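Local coordinates for AB hydrolase-1 domain-containing protein (Thermoplasma acidophilum DSM 1728, PDB 3BDI) that is uncharacterised but, as a predicted CIB-like member of the alpha/beta hydrolase superfamily, probably acts as a hydrolase on a substrate not yet identified, at residues D63-G68 / E74-D79; S53-N58 / I199-L204; V114-L119 / E137-D142. All coordinates share one frame; numbering follows the deposited sequence.

Contact 1 of 3, residues D63-G68 / E74-D79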
loop_
_atom_site.group_PDB
_atom_site.type_symbol
_atom_site.label_atom_id
_atom_site.label_comp_id
_atom_site.label_asym_id
_atom_site.label_seq_id
_atom_site.Cartn_x
_atom_site.Cartn_y
_atom_site.Cartn_z
ATOM N N ASP A 63 6.895 -3.572 -8.163
ATOM C CA ASP A 63 6.220 -4.847 -8.468
ATOM C C ASP A 63 6.701 -5.838 -7.415
ATOM O O ASP A 63 7.919 -5.964 -7.178
ATOM C CB ASP A 63 6.515 -5.342 -9.856
ATOM C CG ASP A 63 5.884 -4.490 -10.941
ATOM O OD1 ASP A 63 5.078 -3.599 -10.642
ATOM O OD2 ASP A 63 6.228 -4.735 -12.126
ATOM N N TYR A 64 5.767 -6.482 -6.727
ATOM C CA TYR A 64 6.104 -7.448 -5.683
ATOM C C TYR A 64 6.908 -8.578 -6.339
ATOM O O TYR A 64 6.575 -8.996 -7.426
ATOM C CB TYR A 64 4.844 -7.987 -4.978
ATOM C CG TYR A 64 5.227 -8.679 -3.662
ATOM C CD1 TYR A 64 5.522 -7.940 -2.532
ATOM C CD2 TYR A 64 5.490 -10.023 -3.651
ATOM C CE1 TYR A 64 6.015 -8.520 -1.425
ATOM C CE2 TYR A 64 5.999 -10.628 -2.515
ATOM C CZ TYR A 64 6.218 -9.883 -1.397
ATOM O OH TYR A 64 6.754 -10.401 -0.271
ATOM N N PRO A 65 7.954 -9.102 -5.669
ATOM C CA PRO A 65 8.654 -10.269 -6.234
ATOM C C PRO A 65 7.722 -11.373 -6.713
ATOM O O PRO A 65 6.836 -11.771 -5.982
ATOM C CB PRO A 65 9.566 -10.712 -5.071
ATOM C CG PRO A 65 9.881 -9.398 -4.365
ATOM C CD PRO A 65 8.599 -8.626 -4.410
ATOM N N GLY A 66 7.937 -11.847 -7.933
ATOM C CA GLY A 66 7.071 -12.830 -8.509
ATOM C C GLY A 66 5.927 -12.286 -9.314
ATOM O O GLY A 66 5.219 -13.080 -9.970
ATOM N N PHE A 67 5.777 -10.961 -9.371
ATOM C CA PHE A 67 4.666 -10.285 -10.047
ATOM C C PHE A 67 5.251 -9.247 -10.993
ATOM O O PHE A 67 6.367 -8.766 -10.814
ATOM C CB PHE A 67 3.754 -9.569 -9.035
ATOM C CG PHE A 67 2.988 -10.517 -8.169
ATOM C CD1 PHE A 67 3.579 -11.132 -7.060
ATOM C CD2 PHE A 67 1.678 -10.826 -8.476
ATOM C CE1 PHE A 67 2.863 -11.987 -6.281
ATOM C CE2 PHE A 67 0.978 -11.696 -7.677
ATOM C CZ PHE A 67 1.590 -12.307 -6.621
ATOM N N GLY A 68 4.473 -8.829 -11.977
ATOM C CA GLY A 68 4.861 -7.759 -12.887
ATOM C C GLY A 68 6.209 -8.018 -13.520
ATOM O O GLY A 68 6.420 -9.050 -14.138
ATOM N N GLU A 74 13.120 -16.378 -3.392
ATOM C CA GLU A 74 13.003 -17.306 -2.286
ATOM C C GLU A 74 12.754 -16.589 -0.988
ATOM O O GLU A 74 11.956 -17.067 -0.186
ATOM C CB GLU A 74 14.259 -18.175 -2.146
ATOM C CG GLU A 74 14.458 -19.106 -3.325
ATOM C CD GLU A 74 15.763 -19.837 -3.304
ATOM O OE1 GLU A 74 16.168 -20.323 -2.238
ATOM O OE2 GLU A 74 16.419 -19.920 -4.368
ATOM N N LYS A 75 13.454 -15.484 -0.752
ATOM C CA LYS A 75 13.341 -14.753 0.515
ATOM C C LYS A 75 11.955 -14.093 0.708
ATOM O O LYS A 75 11.397 -14.048 1.839
ATOM C CB LYS A 75 14.435 -13.669 0.538
ATOM C CG LYS A 75 14.520 -12.832 1.792
ATOM C CD LYS A 75 15.743 -11.923 1.769
ATOM C CE LYS A 75 15.796 -11.075 3.023
ATOM N NZ LYS A 75 16.252 -11.890 4.221
ATOM N N TYR A 76 11.404 -13.544 -0.382
ATOM C CA TYR A 76 10.206 -12.702 -0.314
ATOM C C TYR A 76 9.000 -13.306 -0.958
ATOM O O TYR A 76 7.915 -12.727 -0.884
ATOM C CB TYR A 76 10.500 -11.351 -0.984
ATOM C CG TYR A 76 11.660 -10.589 -0.345
ATOM C CD1 TYR A 76 11.644 -10.254 1.007
ATOM C CD2 TYR A 76 12.756 -10.149 -1.118
ATOM C CE1 TYR A 76 12.701 -9.571 1.573
ATOM C CE2 TYR A 76 13.804 -9.469 -0.549
ATOM C CZ TYR A 76 13.760 -9.146 0.782
ATOM O OH TYR A 76 14.824 -8.432 1.323
ATOM N N GLY A 77 9.132 -14.447 -1.616
ATOM C CA GLY A 77 8.029 -14.984 -2.398
ATOM C C GLY A 77 6.862 -15.322 -1.510
ATOM O O GLY A 77 7.040 -15.731 -0.351
ATOM N N ILE A 78 5.657 -15.143 -2.047
ATOM C CA ILE A 78 4.434 -15.408 -1.275
ATOM C C ILE A 78 3.699 -16.636 -1.783
ATOM O O ILE A 78 2.575 -16.884 -1.337
ATOM C CB ILE A 78 3.518 -14.161 -1.079
ATOM C CG1 ILE A 78 3.202 -13.489 -2.397
ATOM C CG2 ILE A 78 4.161 -13.172 -0.071
ATOM C CD1 ILE A 78 2.264 -14.243 -3.206
ATOM N N ASP A 79 4.350 -17.461 -2.602
ATOM C CA ASP A 79 3.744 -18.703 -3.099
ATOM C C ASP A 79 3.192 -19.595 -1.997
ATOM O O ASP A 79 2.199 -20.276 -2.240
ATOM C CB ASP A 79 4.762 -19.576 -3.829
ATOM C CG ASP A 79 5.314 -18.937 -5.063
ATOM O OD1 ASP A 79 4.622 -18.079 -5.653
ATOM O OD2 ASP A 79 6.443 -19.327 -5.454
HETATM O O HOH W 1 5.870 -14.128 -4.796
#
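The Y64 ring meets the segment E74-D79 at its hydroxyl end. Y76 O lies at its edge, near its plane, and P65 CD of its own segment covers one face, 3.4 Å above the centre. I78 CG2 comes in obliquely near the hydroxyl. The F67 ring has I78 CD1 at its edge, in plane, 3.9 Å from F67 CE1. The Y76 ring carries K75 CG over one face. Y64 OH donates to Y76 O at 2.7 Å, in the carbonyl plane and on a lone pair, with a C=O...donor angle of 144°. Y64 CG is anti to the backbone N (chi1 -164°), which carries the ring out to that carbonyl. P65 CG rests 4.0 Å from Y76 CB. One water donates to P65 O and accepts from I78 N. A phenylalanine in place of Y64 would probably leave Y76 O without its tyrosine donor and the segments joined mainly through the water and apolar contacts. A type II turn from Y64 to F67 places both rings beside I78. The contact folds the loop between strand 57-62 and helix 83-96 of the alpha/beta hydrolase fold back on itself. F89 of that helix meets the Y64 and Y76 rings edge-to-face, and Y76 OH bonds D92. In helix 109-120, M113 touches Y64 and M109 touches F67; T14 of strand 14-21 touches P65 and Y76.

Contact 2 of 3, residues S53-N58 / I199-L204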
loop_
_atom_site.group_PDB
_atom_site.type_symbol
_atom_site.label_atom_id
_atom_site.label_comp_id
_atom_site.label_asym_id
_atom_site.label_seq_id
_atom_site.Cartn_x
_atom_site.Cartn_y
_atom_site.Cartn_z
ATOM N N SER A 53 2.693 13.445 -4.999
ATOM C CA SER A 53 3.846 14.329 -5.041
ATOM C C SER A 53 3.465 15.792 -4.804
ATOM O O SER A 53 4.224 16.563 -4.229
ATOM C CB SER A 53 4.565 14.176 -6.381
ATOM O OG SER A 53 5.744 14.911 -6.378
ATOM N N LYS A 54 2.291 16.184 -5.289
ATOM C CA LYS A 54 1.855 17.569 -5.207
ATOM C C LYS A 54 1.503 17.967 -3.783
ATOM O O LYS A 54 1.374 19.189 -3.540
ATOM C CB LYS A 54 0.661 17.790 -6.139
ATOM C CG LYS A 54 1.100 18.053 -7.559
ATOM C CD LYS A 54 -0.071 18.011 -8.547
ATOM C CE LYS A 54 0.384 18.568 -9.890
ATOM N NZ LYS A 54 -0.748 18.634 -10.876
ATOM N N ILE A 55 1.319 17.006 -2.880
ATOM C CA ILE A 55 1.107 17.287 -1.436
ATOM C C ILE A 55 2.383 16.948 -0.635
ATOM O O ILE A 55 2.302 16.699 0.563
ATOM C CB ILE A 55 -0.195 16.617 -0.841
ATOM C CG1 ILE A 55 -0.190 15.099 -0.975
ATOM C CG2 ILE A 55 -1.446 17.195 -1.550
ATOM C CD1 ILE A 55 -1.217 14.357 -0.154
ATOM N N GLY A 56 3.539 16.922 -1.308
ATOM C CA GLY A 56 4.844 16.812 -0.648
ATOM C C GLY A 56 5.349 15.436 -0.240
ATOM O O GLY A 56 6.309 15.342 0.521
ATOM N N TYR A 57 4.724 14.370 -0.753
ATOM C CA TYR A 57 5.207 12.997 -0.547
ATOM C C TYR A 57 6.157 12.529 -1.672
ATOM O O TYR A 57 5.908 12.718 -2.860
ATOM C CB TYR A 57 4.029 12.010 -0.415
ATOM C CG TYR A 57 3.287 12.051 0.905
ATOM C CD1 TYR A 57 2.342 13.058 1.176
ATOM C CD2 TYR A 57 3.488 11.126 1.912
ATOM C CE1 TYR A 57 1.650 13.109 2.387
ATOM C CE2 TYR A 57 2.787 11.172 3.121
ATOM C CZ TYR A 57 1.888 12.192 3.410
ATOM O OH TYR A 57 1.171 12.208 4.591
ATOM N N ASN A 58 7.279 11.918 -1.284
ATOM C CA ASN A 58 8.066 11.076 -2.185
ATOM C C ASN A 58 7.269 9.785 -2.363
ATOM O O ASN A 58 6.830 9.199 -1.389
ATOM C CB ASN A 58 9.446 10.806 -1.593
ATOM C CG ASN A 58 10.378 11.969 -1.789
ATOM O OD1 ASN A 58 10.149 12.832 -2.624
ATOM N ND2 ASN A 58 11.478 11.948 -1.071
ATOM N N ILE A 199 -10.270 11.200 -1.708
ATOM C CA ILE A 199 -10.304 10.650 -0.358
ATOM C C ILE A 199 -8.877 10.422 0.170
ATOM O O ILE A 199 -8.554 10.761 1.326
ATOM C CB ILE A 199 -11.105 9.331 -0.305
ATOM C CG1 ILE A 199 -12.592 9.596 -0.541
ATOM C CG2 ILE A 199 -10.855 8.567 1.030
ATOM C CD1 ILE A 199 -13.276 8.311 -1.025
ATOM N N THR A 200 -7.981 9.829 -0.640
ATOM C CA THR A 200 -6.645 9.529 -0.162
ATOM C C THR A 200 -5.807 10.788 0.023
ATOM O O THR A 200 -5.074 10.902 0.986
ATOM C CB THR A 200 -5.899 8.492 -1.008
ATOM O OG1 THR A 200 -5.795 8.956 -2.374
ATOM C CG2 THR A 200 -6.567 7.080 -0.883
ATOM N N VAL A 201 -5.941 11.768 -0.862
ATOM C CA VAL A 201 -5.265 13.038 -0.686
ATOM C C VAL A 201 -5.748 13.739 0.592
ATOM O O VAL A 201 -4.948 14.308 1.339
ATOM C CB VAL A 201 -5.411 13.938 -1.935
ATOM C CG1 VAL A 201 -5.007 15.402 -1.642
ATOM C CG2 VAL A 201 -4.580 13.371 -3.092
ATOM N N ASP A 202 -7.058 13.733 0.830
ATOM C CA ASP A 202 -7.567 14.372 2.032
ATOM C C ASP A 202 -6.984 13.702 3.300
ATOM O O ASP A 202 -6.556 14.382 4.246
ATOM C CB ASP A 202 -9.069 14.293 2.047
ATOM C CG ASP A 202 -9.649 15.014 3.183
ATOM O OD1 ASP A 202 -9.664 16.278 3.169
ATOM O OD2 ASP A 202 -10.029 14.317 4.110
ATOM N N PHE A 203 -6.953 12.362 3.343
ATOM C CA PHE A 203 -6.358 11.657 4.439
ATOM C C PHE A 203 -4.897 12.024 4.656
ATOM O O PHE A 203 -4.448 12.293 5.755
ATOM C CB PHE A 203 -6.502 10.141 4.206
ATOM C CG PHE A 203 -5.768 9.285 5.203
ATOM C CD1 PHE A 203 -6.268 9.059 6.473
ATOM C CD2 PHE A 203 -4.587 8.650 4.877
ATOM C CE1 PHE A 203 -5.574 8.290 7.350
ATOM C CE2 PHE A 203 -3.920 7.867 5.767
ATOM C CZ PHE A 203 -4.425 7.692 7.000
ATOM N N LEU A 204 -4.119 12.013 3.570
ATOM C CA LEU A 204 -2.693 12.284 3.679
ATOM C C LEU A 204 -2.432 13.721 4.091
ATOM O O LEU A 204 -1.474 13.999 4.850
ATOM C CB LEU A 204 -1.982 11.970 2.346
ATOM C CG LEU A 204 -1.957 10.525 1.963
ATOM C CD1 LEU A 204 -1.447 10.282 0.504
ATOM C CD2 LEU A 204 -1.053 9.710 2.930
HETATM O O HOH W 2 1.055 15.008 4.846
#
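L204 O and Y57 OH are joined through one water. The water donates to L204 O at 2.7 Å and lies 2.8 Å from Y57 OH. Y57 OH and L204 O are themselves 3.2 Å apart. Beside the polar link, the L204 side chain lies obliquely across the end of the Y57 ring. L204 CB is 3.8 Å from Y57 CE1, and L204 CD2 is 3.7 Å from Y57 OH. I55 fills the other part of the contact with its two branches. I55 CD1 reaches L204 CB at 3.5 Å, a close apolar approach, and the two side chains cross at about a right angle. I55 CG2 meets V201 CG1 at 4.0 Å. I55 CG1 stands between the backbone N and the carbonyl carbon (chi1 59°), and from there the chain extends to put CD1 against the helix. V201 and L204 are three residues apart, so I55 meets side chains from successive turns. L204 also touches I30 of strand 28-33, as does Y57. On the first segment, helix 48-53 ends in a Schellman motif: G56, with positive phi, is its C-prime residue, Y57 N bonds Y52 O and G56 N bonds S53 O. The chain then enters strand 57-62. Here the C-terminal helix of an alpha/beta hydrolase fold packs against the turn that leads from a helix into a strand of the central sheet.

Contact 3 of 3, residues V114-L119 / E137-D142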
loop_
_atom_site.group_PDB
_atom_site.type_symbol
_atom_site.label_atom_id
_atom_site.label_comp_id
_atom_site.label_asym_id
_atom_site.label_seq_id
_atom_site.Cartn_x
_atom_site.Cartn_y
_atom_site.Cartn_z
ATOM N N VAL A 114 0.602 -4.502 3.909
ATOM C CA VAL A 114 0.915 -3.300 4.691
ATOM C C VAL A 114 0.426 -3.425 6.137
ATOM O O VAL A 114 1.077 -2.882 7.053
ATOM C CB VAL A 114 0.400 -2.012 4.071
ATOM C CG1 VAL A 114 1.045 -1.804 2.720
ATOM C CG2 VAL A 114 -1.129 -1.942 3.988
ATOM N N ILE A 115 -0.676 -4.132 6.347
ATOM C CA ILE A 115 -1.120 -4.414 7.734
ATOM C C ILE A 115 -0.037 -5.233 8.454
ATOM O O ILE A 115 0.425 -4.853 9.562
ATOM C CB ILE A 115 -2.534 -5.043 7.748
ATOM C CG1 ILE A 115 -3.539 -3.915 7.394
ATOM C CG2 ILE A 115 -2.880 -5.689 9.119
ATOM C CD1 ILE A 115 -4.921 -4.345 7.115
HETATM N N MSE A 116 0.397 -6.322 7.839
HETATM C CA MSE A 116 1.404 -7.147 8.456
HETATM C C MSE A 116 2.686 -6.391 8.731
HETATM O O MSE A 116 3.326 -6.573 9.790
HETATM C CB MSE A 116 1.724 -8.387 7.620
HETATM C CG MSE A 116 2.766 -9.320 8.294
HETATM SE SE MSE A 116 2.147 -10.103 9.981
HETATM C CE MSE A 116 1.252 -11.505 9.198
ATOM N N THR A 117 3.111 -5.551 7.808
ATOM C CA THR A 117 4.297 -4.730 8.038
ATOM C C THR A 117 4.160 -3.813 9.266
ATOM O O THR A 117 5.117 -3.639 10.029
ATOM C CB THR A 117 4.601 -3.878 6.808
ATOM O OG1 THR A 117 4.730 -4.748 5.680
ATOM C CG2 THR A 117 5.854 -3.040 6.971
ATOM N N THR A 118 2.964 -3.273 9.475
ATOM C CA THR A 118 2.708 -2.424 10.657
ATOM C C THR A 118 2.702 -3.241 11.945
ATOM O O THR A 118 3.199 -2.764 12.958
ATOM C CB THR A 118 1.400 -1.642 10.474
ATOM O OG1 THR A 118 1.429 -0.961 9.209
ATOM C CG2 THR A 118 1.241 -0.596 11.550
ATOM N N LEU A 119 2.227 -4.471 11.887
ATOM C CA LEU A 119 2.235 -5.369 13.061
ATOM C C LEU A 119 3.660 -5.773 13.421
ATOM O O LEU A 119 3.989 -5.891 14.600
ATOM C CB LEU A 119 1.379 -6.616 12.815
ATOM C CG LEU A 119 -0.107 -6.349 12.583
ATOM C CD1 LEU A 119 -0.852 -7.652 12.253
ATOM C CD2 LEU A 119 -0.711 -5.629 13.769
ATOM N N GLU A 137 -7.649 -11.736 7.942
ATOM C CA GLU A 137 -8.733 -12.103 8.866
ATOM C C GLU A 137 -8.232 -12.814 10.093
ATOM O O GLU A 137 -8.866 -12.719 11.115
ATOM C CB GLU A 137 -9.772 -12.950 8.168
ATOM C CG GLU A 137 -10.562 -12.188 7.138
ATOM C CD GLU A 137 -11.724 -12.956 6.575
ATOM O OE1 GLU A 137 -12.586 -13.349 7.380
ATOM O OE2 GLU A 137 -11.793 -13.156 5.341
ATOM N N SER A 138 -7.073 -13.440 10.024
ATOM C CA SER A 138 -6.488 -14.094 11.203
ATOM C C SER A 138 -5.683 -13.182 12.130
ATOM O O SER A 138 -5.148 -13.652 13.155
ATOM C CB SER A 138 -5.565 -15.218 10.732
ATOM O OG SER A 138 -4.352 -14.694 10.197
ATOM N N LEU A 139 -5.577 -11.898 11.787
ATOM C CA LEU A 139 -4.717 -10.948 12.489
ATOM C C LEU A 139 -5.464 -9.922 13.311
ATOM O O LEU A 139 -4.879 -8.960 13.766
ATOM C CB LEU A 139 -3.882 -10.212 11.445
ATOM C CG LEU A 139 -3.042 -11.115 10.550
ATOM C CD1 LEU A 139 -2.286 -10.294 9.498
ATOM C CD2 LEU A 139 -2.092 -11.886 11.435
ATOM N N LYS A 140 -6.740 -10.150 13.584
ATOM C CA LYS A 140 -7.587 -9.148 14.265
ATOM C C LYS A 140 -7.049 -8.784 15.645
ATOM O O LYS A 140 -7.109 -7.608 16.061
ATOM C CB LYS A 140 -9.014 -9.683 14.400
ATOM C CG LYS A 140 -9.688 -9.934 13.075
ATOM C CD LYS A 140 -11.083 -10.508 13.287
ATOM C CE LYS A 140 -11.666 -10.918 11.956
ATOM N NZ LYS A 140 -13.047 -11.495 12.137
ATOM N N GLY A 141 -6.532 -9.776 16.381
ATOM C CA GLY A 141 -6.057 -9.525 17.734
ATOM C C GLY A 141 -4.817 -8.646 17.706
ATOM O O GLY A 141 -4.569 -7.879 18.634
ATOM N N ASP A 142 -4.052 -8.703 16.614
ATOM C CA ASP A 142 -2.865 -7.861 16.528
ATOM C C ASP A 142 -3.216 -6.493 15.945
ATOM O O ASP A 142 -2.647 -5.454 16.320
ATOM C CB ASP A 142 -1.827 -8.564 15.647
ATOM C CG ASP A 142 -1.586 -10.009 16.078
ATOM O OD1 ASP A 142 -0.760 -10.196 16.992
ATOM O OD2 ASP A 142 -2.236 -10.939 15.520
#
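M116 and L119 of helix 109-120 are the main partners of L139 and D142 in the segment E137-D142. V114 comes first and serves its own helix: its carbonyl O accepts from T118 N and from T118 OG1, which arrive from opposite faces of the carbonyl plane. T118 OG1 donates to V114 O at 2.9 Å. M116, a selenomethionine, swings its CG to the far side from its backbone N (chi1 -178°), and bends at chi2 and chi3 bring the terminal methyl to L139. M116 CE lies 3.8 Å from L139 CD1, and the two side chains cross at about a right angle. The same side chain also touches L83 and A87 of helix 83-96. L119 closes the segment and reaches two partners. L119 CD1 sits 3.6 Å from D142 CB. L119 CD1 also lies 4.0 Å from L139 CB. L119 CD2 comes 3.2 Å from D142 O, a close approach of a methyl to a carbonyl oxygen. L139 is the N-cap of helix 140-143, yet its side chain faces helix 109-120. D142 offers its CB and its carbonyl O to L119, while its carboxylate leads away. The helix that follows the presumed nucleophile elbow of this fold thus packs on the chain after strand 125-131. The contact rests on shape and apolar burial at the surface; the aspartate contributes its aliphatic carbon and backbone, not its charge.

How the contacts relate
From the N terminus, the chain first passes 53-58, the opening half of contact 2. Contact 1 follows at once, closing a short loop between strand 57-62 and helix 83-96. Contact 3 comes later in series with it, closing a loop that contains strand 125-131 and tying helix 109-120 to the start of helix 140-143. Contact 2 closes last, when helix 193-205 returns to 53-58, so its long loop encloses both others; none cross. Contacts 1 and 2 lie on opposite sides of the chain's centre, their centres about 28 Å apart. Contacts 1 and 3 come closer, about 8 Å between nearest atoms. Helix 83-96 borders both, and helix 109-120, which carries half of contact 3, also touches contact 1.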